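Local coordinates for folylpolyglutamate synthase/dihydrofolate synthase (Thermotoga maritima, PDB 1O5Z), which probably adds L-glutamate to dihydropteroate and to tetrahydrofolylpolyglutamates at the expense of ATP, with magnesium as cofactor, at residues Gly306-Leu311 and Ile319-His324; His327-Leu332 and Arg362-Ile367; Leu345-Gly350 and Gly366-Val371. All coordinates share one frame; numbering follows the deposited sequence.

Interaction 1 (Gly306-Leu311 and Ile319-His324); sequences GRFEIL and ILDGAH
The trans first torsion of F308 (chi1 -163°) and the chi1 of I319 (-58°), which turns CG2 opposite the backbone N and sets CG1 beside it, send the ring and the methyl branch the same way, side by side, until F308 CE1 meets I319 CG2 at 3.5 Å. I310 has nearly the same rotamer as I319, and its CG1 lies alongside I319 CG1 at 3.9 Å. The CD1 methyl of I310 then rests on one face of the F308 ring, offset toward the rim. At the edge of that ring, near its plane, sits D321 OD1, with the carboxylate turned 60° from the ring. The other oxygen, OD2, uses its anti lone pair to accept from A323 N at 2.8 Å, an Asx turn that fixes how the carboxylate is turned. I310 and I319 lie on strands 309-313 and 316-320, a beta hairpin in the glutamate ligase domain of the Mur ligase family; F308 and D321 flank them. E309 and L320 form a hydrogen-bonded antiparallel pair: E309 N to L320 O is 3.0 Å, and L320 N to E309 O is 2.7 Å. F308, with positive phi, faces L320 together with E309, making a G1 beta bulge. Beyond the bulge, G322 N donates to G306 O at 2.9 Å, in the carbonyl plane. E309, extended beyond CG, reaches G306 of its own segment, where OE1 accepts from G306 N at 2.8 Å, while OE2 forms a salt bridge with R428 of helix 421-433. L332 and S335 of helix 326-339 pack on F308.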
ATOM      1  N   GLY A 306       8.441  -0.187  -0.918  1.00 48.28           N
ATOM      2  CA  GLY A 306       8.925   0.929  -0.135  1.00 48.73           C
ATOM      3  C   GLY A 306       8.505   0.894   1.314  1.00 49.28           C
ATOM      4  O   GLY A 306       8.624   1.884   2.003  1.00 48.82           O
ATOM      5  N   ARG A 307       8.029  -0.255   1.774  1.00 49.77           N
ATOM      6  CA  ARG A 307       7.579  -0.392   3.105  1.00 50.82           C
ATOM      7  C   ARG A 307       8.529  -1.379   3.755  1.00 50.56           C
ATOM      8  O   ARG A 307       8.271  -2.564   3.818  1.00 50.88           O
ATOM      9  CB  ARG A 307       6.152  -0.910   3.073  1.00 51.42           C
ATOM     10  CG  ARG A 307       5.135   0.083   2.390  1.00 55.27           C
ATOM     11  CD  ARG A 307       4.416   1.038   3.342  1.00 58.70           C
ATOM     12  NE  ARG A 307       4.689   0.579   4.689  1.00 61.63           N
ATOM     13  CZ  ARG A 307       3.865   0.650   5.717  1.00 64.65           C
ATOM     14  NH1 ARG A 307       2.672   1.225   5.622  1.00 69.19           N
ATOM     15  NH2 ARG A 307       4.257   0.159   6.882  1.00 62.58           N
ATOM     16  N   PHE A 308       9.641  -0.849   4.235  1.00 50.50           N
ATOM     17  CA  PHE A 308      10.738  -1.622   4.857  1.00 49.50           C
ATOM     18  C   PHE A 308      11.078  -2.738   3.955  1.00 48.22           C
ATOM     19  O   PHE A 308      11.078  -3.917   4.337  1.00 45.28           O
ATOM     20  CB  PHE A 308      10.455  -2.132   6.280  1.00 49.80           C
ATOM     21  CG  PHE A 308      11.717  -2.548   7.008  1.00 50.27           C
ATOM     22  CD1 PHE A 308      12.686  -1.612   7.322  1.00 48.98           C
ATOM     23  CD2 PHE A 308      11.958  -3.875   7.323  1.00 50.81           C
ATOM     24  CE1 PHE A 308      13.837  -1.978   7.963  1.00 47.89           C
ATOM     25  CE2 PHE A 308      13.127  -4.231   7.966  1.00 51.76           C
ATOM     26  CZ  PHE A 308      14.074  -3.268   8.257  1.00 48.81           C
ATOM     27  N   GLU A 309      11.357  -2.289   2.741  1.00 47.58           N
ATOM     28  CA  GLU A 309      11.691  -3.124   1.637  1.00 48.26           C
ATOM     29  C   GLU A 309      13.186  -3.169   1.568  1.00 49.02           C
ATOM     30  O   GLU A 309      13.819  -2.123   1.473  1.00 49.39           O
ATOM     31  CB  GLU A 309      11.184  -2.497   0.333  1.00 47.66           C
ATOM     32  CG  GLU A 309      10.838  -3.543  -0.660  1.00 46.34           C
ATOM     33  CD  GLU A 309      10.665  -3.006  -2.034  1.00 45.41           C
ATOM     34  OE1 GLU A 309      10.382  -1.797  -2.167  1.00 44.41           O
ATOM     35  OE2 GLU A 309      10.828  -3.814  -2.964  1.00 42.95           O
ATOM     36  N   ILE A 310      13.746  -4.364   1.597  1.00 50.09           N
ATOM     37  CA  ILE A 310      15.172  -4.523   1.431  1.00 52.16           C
ATOM     38  C   ILE A 310      15.422  -5.136   0.077  1.00 52.61           C
ATOM     39  O   ILE A 310      14.905  -6.205  -0.200  1.00 53.48           O
ATOM     40  CB  ILE A 310      15.768  -5.434   2.559  1.00 52.87           C
ATOM     41  CG1 ILE A 310      15.695  -4.732   3.913  1.00 52.31           C
ATOM     42  CG2 ILE A 310      17.229  -5.785   2.250  1.00 54.33           C
ATOM     43  CD1 ILE A 310      14.543  -5.091   4.651  1.00 53.40           C
ATOM     44  N   LEU A 311      16.242  -4.478  -0.733  1.00 53.55           N
ATOM     45  CA  LEU A 311      16.620  -4.933  -2.047  1.00 54.86           C
ATOM     46  C   LEU A 311      18.125  -5.102  -2.089  1.00 55.74           C
ATOM     47  O   LEU A 311      18.839  -4.138  -1.910  1.00 55.95           O
ATOM     48  CB  LEU A 311      16.268  -3.877  -3.099  1.00 55.30           C
ATOM     49  CG  LEU A 311      15.039  -3.974  -3.989  1.00 57.61           C
ATOM     50  CD1 LEU A 311      15.141  -2.872  -5.056  1.00 58.93           C
ATOM     51  CD2 LEU A 311      14.879  -5.340  -4.658  1.00 60.32           C
ATOM     52  N   ILE A 319      17.753  -0.448   2.162  1.00 50.74           N
ATOM     53  CA  ILE A 319      16.540  -0.468   2.948  1.00 50.01           C
ATOM     54  C   ILE A 319      15.719   0.709   2.438  1.00 49.62           C
ATOM     55  O   ILE A 319      16.047   1.849   2.697  1.00 48.51           O
ATOM     56  CB  ILE A 319      16.848  -0.369   4.449  1.00 48.97           C
ATOM     57  CG1 ILE A 319      17.758  -1.533   4.879  1.00 49.14           C
ATOM     58  CG2 ILE A 319      15.548  -0.451   5.257  1.00 49.39           C
ATOM     59  CD1 ILE A 319      19.277  -1.299   4.813  1.00 48.21           C
ATOM     60  N   LEU A 320      14.686   0.396   1.660  1.00 49.76           N
ATOM     61  CA  LEU A 320      13.837   1.397   1.065  1.00 50.13           C
ATOM     62  C   LEU A 320      12.653   1.522   1.985  1.00 50.09           C
ATOM     63  O   LEU A 320      11.872   0.592   2.139  1.00 50.17           O
ATOM     64  CB  LEU A 320      13.384   0.977  -0.346  1.00 50.55           C
ATOM     65  CG  LEU A 320      14.543   0.610  -1.315  1.00 51.08           C
ATOM     66  CD1 LEU A 320      14.046  -0.009  -2.624  1.00 52.88           C
ATOM     67  CD2 LEU A 320      15.431   1.783  -1.561  1.00 49.30           C
ATOM     68  N   ASP A 321      12.522   2.682   2.613  1.00 50.09           N
ATOM     69  CA  ASP A 321      11.386   2.928   3.435  1.00 50.31           C
ATOM     70  C   ASP A 321      10.927   4.338   3.271  1.00 50.33           C
ATOM     71  O   ASP A 321      11.686   5.277   3.533  1.00 50.63           O
ATOM     72  CB  ASP A 321      11.724   2.651   4.888  1.00 50.54           C
ATOM     73  CG  ASP A 321      10.486   2.589   5.761  1.00 52.80           C
ATOM     74  OD1 ASP A 321      10.166   1.469   6.238  1.00 57.07           O
ATOM     75  OD2 ASP A 321       9.779   3.602   6.031  1.00 55.03           O
ATOM     76  N   GLY A 322       9.668   4.486   2.891  1.00 50.25           N
ATOM     77  CA  GLY A 322       9.101   5.782   2.635  1.00 50.95           C
ATOM     78  C   GLY A 322       8.752   6.627   3.845  1.00 51.76           C
ATOM     79  O   GLY A 322       8.119   7.666   3.655  1.00 52.88           O
ATOM     80  N   ALA A 323       9.084   6.169   5.073  1.00 51.59           N
ATOM     81  CA  ALA A 323       8.894   6.935   6.303  1.00 51.14           C
ATOM     82  C   ALA A 323       9.102   8.413   6.009  1.00 51.33           C
ATOM     83  O   ALA A 323      10.097   8.760   5.362  1.00 51.77           O
ATOM     84  CB  ALA A 323       9.893   6.479   7.375  1.00 51.05           C
ATOM     85  N   HIS A 324       8.139   9.244   6.408  1.00 50.86           N
ATOM     86  CA  HIS A 324       8.195  10.707   6.240  1.00 50.91           C
ATOM     87  C   HIS A 324       7.493  11.423   7.413  1.00 50.37           C
ATOM     88  O   HIS A 324       7.130  12.601   7.305  1.00 50.51           O
ATOM     89  CB  HIS A 324       7.560  11.128   4.905  1.00 51.33           C
ATOM     90  CG  HIS A 324       6.163  10.634   4.742  1.00 54.03           C
ATOM     91  ND1 HIS A 324       5.865   9.463   4.076  1.00 58.00           N
ATOM     92  CD2 HIS A 324       4.992  11.089   5.241  1.00 55.45           C
ATOM     93  CE1 HIS A 324       4.562   9.246   4.134  1.00 56.47           C
ATOM     94  NE2 HIS A 324       4.009  10.219   4.830  1.00 55.45           N
TER

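Interaction 2 (His327-Leu332 and Arg362-Ile367); sequences HGAESL and RKYTGI
A water lies between E330 OE1 and K363 O, 2.8 and 2.7 Å away, within hydrogen-bonding distance of both. It sits where helix 326-339 of the Mur-type glutamate ligase domain meets the loop that leads from helix 357-361 to strand 370-373. The same two residues also meet through their side chains, which cross at about a right angle. Each chain is bent at its second torsion, E330 at 88° and K363 at -47°, and the bends bring the carboxylate across the far end of the lysine. K363 NZ stands 3.6 Å from E330 OE2 in a rather long salt bridge, while the apolar CD of K363 lies against OE1. One carboxylate oxygen thus faces the ammonium group and the other lies near the water. Closer to the backbone, K363 CG packs on the CB methyl of A329 at 3.8 Å, and P326 also touches the lysine side chain. Next to it, the Y364 side chain reaches inward to the helix surface between A329 and L332. The A329 methyl approaches the phenol end obliquely, with CB 3.6 Å from Y364 CZ. L332 crosses the tyrosine nearly perpendicularly, its CD2 branch lying 3.9 Å from Y364 CE2. V333 of the same helix, A323 of the loop before it, and T418 of strand 414-418 also touch Y364, placing its ring between helix and sheet. The phenol oxygen ends among carbon atoms of the helix, with Y364 OH 3.2 Å from A329 CB and 3.4 Å from L332 CD2.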
ATOM      1  N   HIS A 327       6.674   9.518  13.510  1.00 45.31           N
ATOM      2  CA  HIS A 327       6.175   8.187  13.773  1.00 45.35           C
ATOM      3  C   HIS A 327       6.742   7.099  12.842  1.00 44.14           C
ATOM      4  O   HIS A 327       7.271   6.096  13.309  1.00 42.58           O
ATOM      5  CB  HIS A 327       4.658   8.168  13.685  1.00 46.28           C
ATOM      6  CG  HIS A 327       4.060   6.856  14.111  1.00 49.52           C
ATOM      7  ND1 HIS A 327       3.693   5.872  13.209  1.00 52.36           N
ATOM      8  CD2 HIS A 327       3.812   6.346  15.344  1.00 52.22           C
ATOM      9  CE1 HIS A 327       3.222   4.827  13.871  1.00 51.47           C
ATOM     10  NE2 HIS A 327       3.276   5.090  15.167  1.00 51.39           N
ATOM     11  N   GLY A 328       6.628   7.298  11.534  1.00 43.71           N
ATOM     12  CA  GLY A 328       7.145   6.340  10.565  1.00 43.23           C
ATOM     13  C   GLY A 328       8.643   6.104  10.668  1.00 43.35           C
ATOM     14  O   GLY A 328       9.135   4.985  10.489  1.00 44.09           O
ATOM     15  N   ALA A 329       9.377   7.174  10.908  1.00 43.50           N
ATOM     16  CA  ALA A 329      10.817   7.110  11.100  1.00 43.94           C
ATOM     17  C   ALA A 329      11.200   6.270  12.346  1.00 44.08           C
ATOM     18  O   ALA A 329      12.071   5.427  12.322  1.00 44.02           O
ATOM     19  CB  ALA A 329      11.336   8.505  11.235  1.00 43.84           C
ATOM     20  N   GLU A 330      10.511   6.515  13.435  1.00 45.10           N
ATOM     21  CA  GLU A 330      10.685   5.744  14.659  1.00 45.69           C
ATOM     22  C   GLU A 330      10.438   4.251  14.399  1.00 45.33           C
ATOM     23  O   GLU A 330      11.164   3.416  14.908  1.00 45.78           O
ATOM     24  CB  GLU A 330       9.725   6.285  15.718  1.00 46.29           C
ATOM     25  CG  GLU A 330       9.890   5.733  17.131  1.00 49.06           C
ATOM     26  CD  GLU A 330      10.904   6.526  17.937  1.00 54.03           C
ATOM     27  OE1 GLU A 330      12.109   6.523  17.522  1.00 58.67           O
ATOM     28  OE2 GLU A 330      10.488   7.160  18.952  1.00 53.34           O
ATOM     29  N   SER A 331       9.416   3.916  13.620  1.00 44.98           N
ATOM     30  CA  SER A 331       9.175   2.516  13.224  1.00 45.46           C
ATOM     31  C   SER A 331      10.289   1.940  12.378  1.00 44.94           C
ATOM     32  O   SER A 331      10.610   0.757  12.477  1.00 45.28           O
ATOM     33  CB  SER A 331       7.914   2.389  12.371  1.00 45.40           C
ATOM     34  OG  SER A 331       6.808   2.646  13.164  1.00 47.89           O
ATOM     35  N   LEU A 332      10.829   2.767  11.497  1.00 43.64           N
ATOM     36  CA  LEU A 332      11.901   2.334  10.659  1.00 42.93           C
ATOM     37  C   LEU A 332      13.047   1.883  11.540  1.00 42.43           C
ATOM     38  O   LEU A 332      13.583   0.824  11.343  1.00 42.24           O
ATOM     39  CB  LEU A 332      12.341   3.460   9.709  1.00 42.50           C
ATOM     40  CG  LEU A 332      13.582   3.117   8.888  1.00 42.71           C
ATOM     41  CD1 LEU A 332      13.260   1.851   8.079  1.00 44.73           C
ATOM     42  CD2 LEU A 332      13.986   4.235   7.994  1.00 43.55           C
ATOM     43  N   ARG A 362      15.741  13.520  14.014  1.00 44.41           N
ATOM     44  CA  ARG A 362      16.065  13.180  15.370  1.00 45.10           C
ATOM     45  C   ARG A 362      15.897  11.721  15.690  1.00 46.16           C
ATOM     46  O   ARG A 362      16.528  11.217  16.608  1.00 46.61           O
ATOM     47  CB  ARG A 362      15.145  13.945  16.276  1.00 45.34           C
ATOM     48  CG  ARG A 362      15.375  15.454  16.266  1.00 45.58           C
ATOM     49  CD  ARG A 362      14.305  16.254  16.993  1.00 45.75           C
ATOM     50  NE  ARG A 362      14.679  16.562  18.365  1.00 43.62           N
ATOM     51  CZ  ARG A 362      15.334  17.662  18.723  1.00 48.15           C
ATOM     52  NH1 ARG A 362      15.708  18.579  17.830  1.00 51.90           N
ATOM     53  NH2 ARG A 362      15.632  17.867  19.983  1.00 47.83           N
ATOM     54  N   LYS A 363      15.032  11.033  14.955  1.00 47.00           N
ATOM     55  CA  LYS A 363      14.841   9.585  15.158  1.00 46.93           C
ATOM     56  C   LYS A 363      16.113   8.810  14.809  1.00 47.06           C
ATOM     57  O   LYS A 363      16.411   7.763  15.399  1.00 45.74           O
ATOM     58  CB  LYS A 363      13.649   9.070  14.331  1.00 46.56           C
ATOM     59  CG  LYS A 363      12.306   9.749  14.642  1.00 45.36           C
ATOM     60  CD  LYS A 363      12.018   9.855  16.148  1.00 45.43           C
ATOM     61  CE  LYS A 363      10.682  10.541  16.390  1.00 44.47           C
ATOM     62  NZ  LYS A 363      10.285  10.544  17.802  1.00 44.58           N
ATOM     63  N   TYR A 364      16.873   9.375  13.874  1.00 47.45           N
ATOM     64  CA  TYR A 364      17.985   8.689  13.253  1.00 47.95           C
ATOM     65  C   TYR A 364      19.333   8.925  13.878  1.00 48.70           C
ATOM     66  O   TYR A 364      20.347   8.435  13.352  1.00 48.80           O
ATOM     67  CB  TYR A 364      18.041   9.072  11.774  1.00 48.07           C
ATOM     68  CG  TYR A 364      16.827   8.624  11.052  1.00 47.42           C
ATOM     69  CD1 TYR A 364      16.136   9.487  10.236  1.00 48.00           C
ATOM     70  CD2 TYR A 364      16.334   7.337  11.222  1.00 49.66           C
ATOM     71  CE1 TYR A 364      15.012   9.098   9.596  1.00 47.31           C
ATOM     72  CE2 TYR A 364      15.196   6.931  10.575  1.00 50.27           C
ATOM     73  CZ  TYR A 364      14.538   7.819   9.754  1.00 47.70           C
ATOM     74  OH  TYR A 364      13.403   7.426   9.076  1.00 48.44           O
ATOM     75  N   THR A 365      19.360   9.622  15.009  1.00 49.51           N
ATOM     76  CA  THR A 365      20.609   9.867  15.689  1.00 50.27           C
ATOM     77  C   THR A 365      21.145   8.567  16.276  1.00 50.68           C
ATOM     78  O   THR A 365      20.385   7.722  16.721  1.00 51.43           O
ATOM     79  CB  THR A 365      20.480  11.013  16.791  1.00 50.53           C
ATOM     80  OG1 THR A 365      19.586  10.644  17.878  1.00 50.06           O
ATOM     81  CG2 THR A 365      19.884  12.284  16.173  1.00 50.26           C
ATOM     82  N   GLY A 366      22.463   8.405  16.270  1.00 50.76           N
ATOM     83  CA  GLY A 366      23.081   7.277  16.956  1.00 50.33           C
ATOM     84  C   GLY A 366      22.990   5.961  16.215  1.00 50.20           C
ATOM     85  O   GLY A 366      23.302   4.929  16.789  1.00 50.42           O
ATOM     86  N   ILE A 367      22.589   5.980  14.940  1.00 49.64           N
ATOM     87  CA  ILE A 367      22.378   4.728  14.185  1.00 49.53           C
ATOM     88  C   ILE A 367      23.311   4.564  13.011  1.00 48.74           C
ATOM     89  O   ILE A 367      23.755   3.464  12.718  1.00 48.63           O
ATOM     90  CB  ILE A 367      20.913   4.641  13.672  1.00 50.28           C
ATOM     91  CG1 ILE A 367      19.960   4.456  14.834  1.00 52.37           C
ATOM     92  CG2 ILE A 367      20.704   3.466  12.732  1.00 49.91           C
ATOM     93  CD1 ILE A 367      18.561   4.642  14.409  1.00 55.43           C
TER
HETATM   94  O   HOH W   1      14.846   6.465  17.201  1.00 48.49           O

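Interaction 3 (Leu345-Gly350 and Gly366-Val371); sequences LSLVIG and GIFERV
The ring of F368 is sandwiched between two aliphatic groups. L347 CB stands over the centre of one face, 3.7 Å from the centroid and only 11° off the ring normal, a CH-pi contact. On the opposite face lies CG2 of the preceding residue, I367, 3.7 Å above the plane and displaced toward the rim. The backbone of the neighbouring strand meets the ring edge, where L345 C and S346 N lie in the ring plane, and L345 CB comes obliquely to F368 CD1 at 3.6 Å. With CG of L347 trans to its backbone N (chi1 177°), both leucine methyls lie over the same face as CB, CD2 above the CD2-CE2 side and CD1 above CZ. Strands 345-349 and 370-373 are the parallel pair of a beta-alpha-beta unit, whose crossover carries helix 357-361. L347 and V371 pair in parallel, and L347 N donates to R370 O at 2.9 Å. At the start of the parallel pairing, E369 N gives a 2.7 Å bond to L345 O, the donor lying close to the direction of the C=O bond. Replacing F368 by alanine is likely to open a gap between L347 CB and I367 CG2, depriving L347 CB of its aromatic face and L345 CB of its ring neighbour. Within the pair, L347 CD2 packs on V371 CG1 at 4.0 Å. S346 OG is buried without a polar partner in the model and lies 3.6 Å from R370 CB. The extended arginine carries its guanidinium group away, to a salt bridge with E399 and a hydrogen bond to S410 O.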
ATOM      1  N   LEU A 345      25.738   1.113   8.902  1.00 45.02           N
ATOM      2  CA  LEU A 345      24.704   1.625   8.026  1.00 44.54           C
ATOM      3  C   LEU A 345      24.993   3.029   7.564  1.00 43.84           C
ATOM      4  O   LEU A 345      25.645   3.796   8.255  1.00 43.67           O
ATOM      5  CB  LEU A 345      23.366   1.671   8.731  1.00 44.58           C
ATOM      6  CG  LEU A 345      22.783   0.347   9.200  1.00 46.05           C
ATOM      7  CD1 LEU A 345      21.484   0.669   9.893  1.00 46.00           C
ATOM      8  CD2 LEU A 345      22.580  -0.668   8.037  1.00 46.76           C
ATOM      9  N   SER A 346      24.482   3.332   6.386  1.00 43.34           N
ATOM     10  CA  SER A 346      24.542   4.649   5.793  1.00 43.22           C
ATOM     11  C   SER A 346      23.092   5.068   5.541  1.00 42.94           C
ATOM     12  O   SER A 346      22.235   4.232   5.381  1.00 42.86           O
ATOM     13  CB  SER A 346      25.323   4.620   4.474  1.00 43.02           C
ATOM     14  OG  SER A 346      26.683   4.351   4.695  1.00 42.44           O
ATOM     15  N   LEU A 347      22.838   6.369   5.576  1.00 43.24           N
ATOM     16  CA  LEU A 347      21.526   6.953   5.442  1.00 43.36           C
ATOM     17  C   LEU A 347      21.605   7.883   4.280  1.00 43.72           C
ATOM     18  O   LEU A 347      22.475   8.751   4.257  1.00 43.18           O
ATOM     19  CB  LEU A 347      21.194   7.824   6.643  1.00 43.20           C
ATOM     20  CG  LEU A 347      19.865   8.578   6.640  1.00 42.09           C
ATOM     21  CD1 LEU A 347      18.653   7.652   6.470  1.00 41.05           C
ATOM     22  CD2 LEU A 347      19.795   9.264   7.971  1.00 44.57           C
ATOM     23  N   VAL A 348      20.669   7.714   3.351  1.00 44.39           N
ATOM     24  CA  VAL A 348      20.410   8.695   2.326  1.00 44.49           C
ATOM     25  C   VAL A 348      19.007   9.217   2.618  1.00 44.71           C
ATOM     26  O   VAL A 348      18.031   8.466   2.539  1.00 44.19           O
ATOM     27  CB  VAL A 348      20.555   8.091   0.923  1.00 45.33           C
ATOM     28  CG1 VAL A 348      20.243   9.132  -0.175  1.00 45.52           C
ATOM     29  CG2 VAL A 348      21.980   7.490   0.760  1.00 43.57           C
ATOM     30  N   ILE A 349      18.938  10.508   2.991  1.00 44.09           N
ATOM     31  CA  ILE A 349      17.699  11.146   3.422  1.00 43.99           C
ATOM     32  C   ILE A 349      17.333  12.445   2.638  1.00 43.62           C
ATOM     33  O   ILE A 349      18.161  13.303   2.378  1.00 43.79           O
ATOM     34  CB  ILE A 349      17.693  11.306   4.973  1.00 44.13           C
ATOM     35  CG1 ILE A 349      16.286  11.646   5.501  1.00 43.89           C
ATOM     36  CG2 ILE A 349      18.763  12.293   5.463  1.00 44.79           C
ATOM     37  CD1 ILE A 349      16.100  11.244   6.915  1.00 44.30           C
ATOM     38  N   GLY A 350      16.090  12.497   2.167  1.00 43.12           N
ATOM     39  CA  GLY A 350      15.548  13.696   1.542  1.00 43.29           C
ATOM     40  C   GLY A 350      14.158  13.870   2.104  1.00 42.91           C
ATOM     41  O   GLY A 350      13.379  12.936   2.119  1.00 42.75           O
ATOM     42  N   GLY A 366      22.463   8.405  16.270  1.00 50.76           N
ATOM     43  CA  GLY A 366      23.081   7.277  16.956  1.00 50.33           C
ATOM     44  C   GLY A 366      22.990   5.961  16.215  1.00 50.20           C
ATOM     45  O   GLY A 366      23.302   4.929  16.789  1.00 50.42           O
ATOM     46  N   ILE A 367      22.589   5.980  14.940  1.00 49.64           N
ATOM     47  CA  ILE A 367      22.378   4.728  14.185  1.00 49.53           C
ATOM     48  C   ILE A 367      23.311   4.564  13.011  1.00 48.74           C
ATOM     49  O   ILE A 367      23.755   3.464  12.718  1.00 48.63           O
ATOM     50  CB  ILE A 367      20.913   4.641  13.672  1.00 50.28           C
ATOM     51  CG1 ILE A 367      19.960   4.456  14.834  1.00 52.37           C
ATOM     52  CG2 ILE A 367      20.704   3.466  12.732  1.00 49.91           C
ATOM     53  CD1 ILE A 367      18.561   4.642  14.409  1.00 55.43           C
ATOM     54  N   PHE A 368      23.598   5.657  12.318  1.00 48.16           N
ATOM     55  CA  PHE A 368      24.279   5.566  11.037  1.00 47.29           C
ATOM     56  C   PHE A 368      25.730   5.934  11.167  1.00 47.36           C
ATOM     57  O   PHE A 368      26.108   6.800  11.953  1.00 47.21           O
ATOM     58  CB  PHE A 368      23.572   6.439  10.028  1.00 46.32           C
ATOM     59  CG  PHE A 368      22.207   5.985   9.761  1.00 45.80           C
ATOM     60  CD1 PHE A 368      21.985   4.946   8.879  1.00 45.25           C
ATOM     61  CD2 PHE A 368      21.133   6.523  10.446  1.00 46.11           C
ATOM     62  CE1 PHE A 368      20.711   4.501   8.644  1.00 43.48           C
ATOM     63  CE2 PHE A 368      19.849   6.060  10.213  1.00 45.04           C
ATOM     64  CZ  PHE A 368      19.650   5.059   9.312  1.00 45.62           C
ATOM     65  N   GLU A 369      26.533   5.236  10.393  1.00 46.69           N
ATOM     66  CA  GLU A 369      27.918   5.499  10.311  1.00 46.99           C
ATOM     67  C   GLU A 369      28.112   6.681   9.367  1.00 46.85           C
ATOM     68  O   GLU A 369      29.144   7.273   9.349  1.00 47.53           O
ATOM     69  CB  GLU A 369      28.569   4.270   9.712  1.00 47.55           C
ATOM     70  CG  GLU A 369      29.952   3.975  10.183  1.00 49.84           C
ATOM     71  CD  GLU A 369      29.933   3.410  11.554  1.00 53.86           C
ATOM     72  OE1 GLU A 369      31.006   3.431  12.186  1.00 58.32           O
ATOM     73  OE2 GLU A 369      28.839   2.962  11.974  1.00 57.40           O
ATOM     74  N   ARG A 370      27.133   6.986   8.540  1.00 46.40           N
ATOM     75  CA  ARG A 370      27.308   7.965   7.499  1.00 46.56           C
ATOM     76  C   ARG A 370      25.944   8.476   7.098  1.00 46.07           C
ATOM     77  O   ARG A 370      24.996   7.680   6.943  1.00 45.99           O
ATOM     78  CB  ARG A 370      27.986   7.319   6.299  1.00 46.76           C
ATOM     79  CG  ARG A 370      28.303   8.264   5.163  1.00 47.02           C
ATOM     80  CD  ARG A 370      28.989   7.573   4.024  1.00 47.75           C
ATOM     81  NE  ARG A 370      29.185   8.471   2.885  1.00 49.32           N
ATOM     82  CZ  ARG A 370      29.390   8.054   1.659  1.00 49.32           C
ATOM     83  NH1 ARG A 370      29.389   6.769   1.393  1.00 49.22           N
ATOM     84  NH2 ARG A 370      29.562   8.926   0.674  1.00 50.60           N
ATOM     85  N   VAL A 371      25.843   9.802   6.984  1.00 45.26           N
ATOM     86  CA  VAL A 371      24.603  10.468   6.687  1.00 44.68           C
ATOM     87  C   VAL A 371      24.819  11.375   5.485  1.00 44.99           C
ATOM     88  O   VAL A 371      25.737  12.199   5.434  1.00 45.32           O
ATOM     89  CB  VAL A 371      24.028  11.239   7.899  1.00 45.35           C
ATOM     90  CG1 VAL A 371      22.707  11.949   7.540  1.00 44.82           C
ATOM     91  CG2 VAL A 371      23.817  10.295   9.091  1.00 45.46           C
TER

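Overall arrangement
All three contacts lie in the glutamate ligase domain; interaction 1 closes before the other two open, and these end together in the stretch 362-371. Interactions 1 and 3 belong to the same six-stranded mixed sheet, with centres about 14 Å apart and no direct touch. Strand 414-418 runs between strands 316-320 and 345-349. Interaction 2 adjoins both, its centre about 13 Å from that of interaction 1 and 10 Å from that of interaction 3. L332 CD1 packs on F308 CD1 at 3.6 Å, and Y364 CE1 on I349 CD1 at 3.6 Å. Interactions 2 and 3 share G366 and I367. Helix 326-339 therefore packs against both the hairpin and the loop entering strand 370-373.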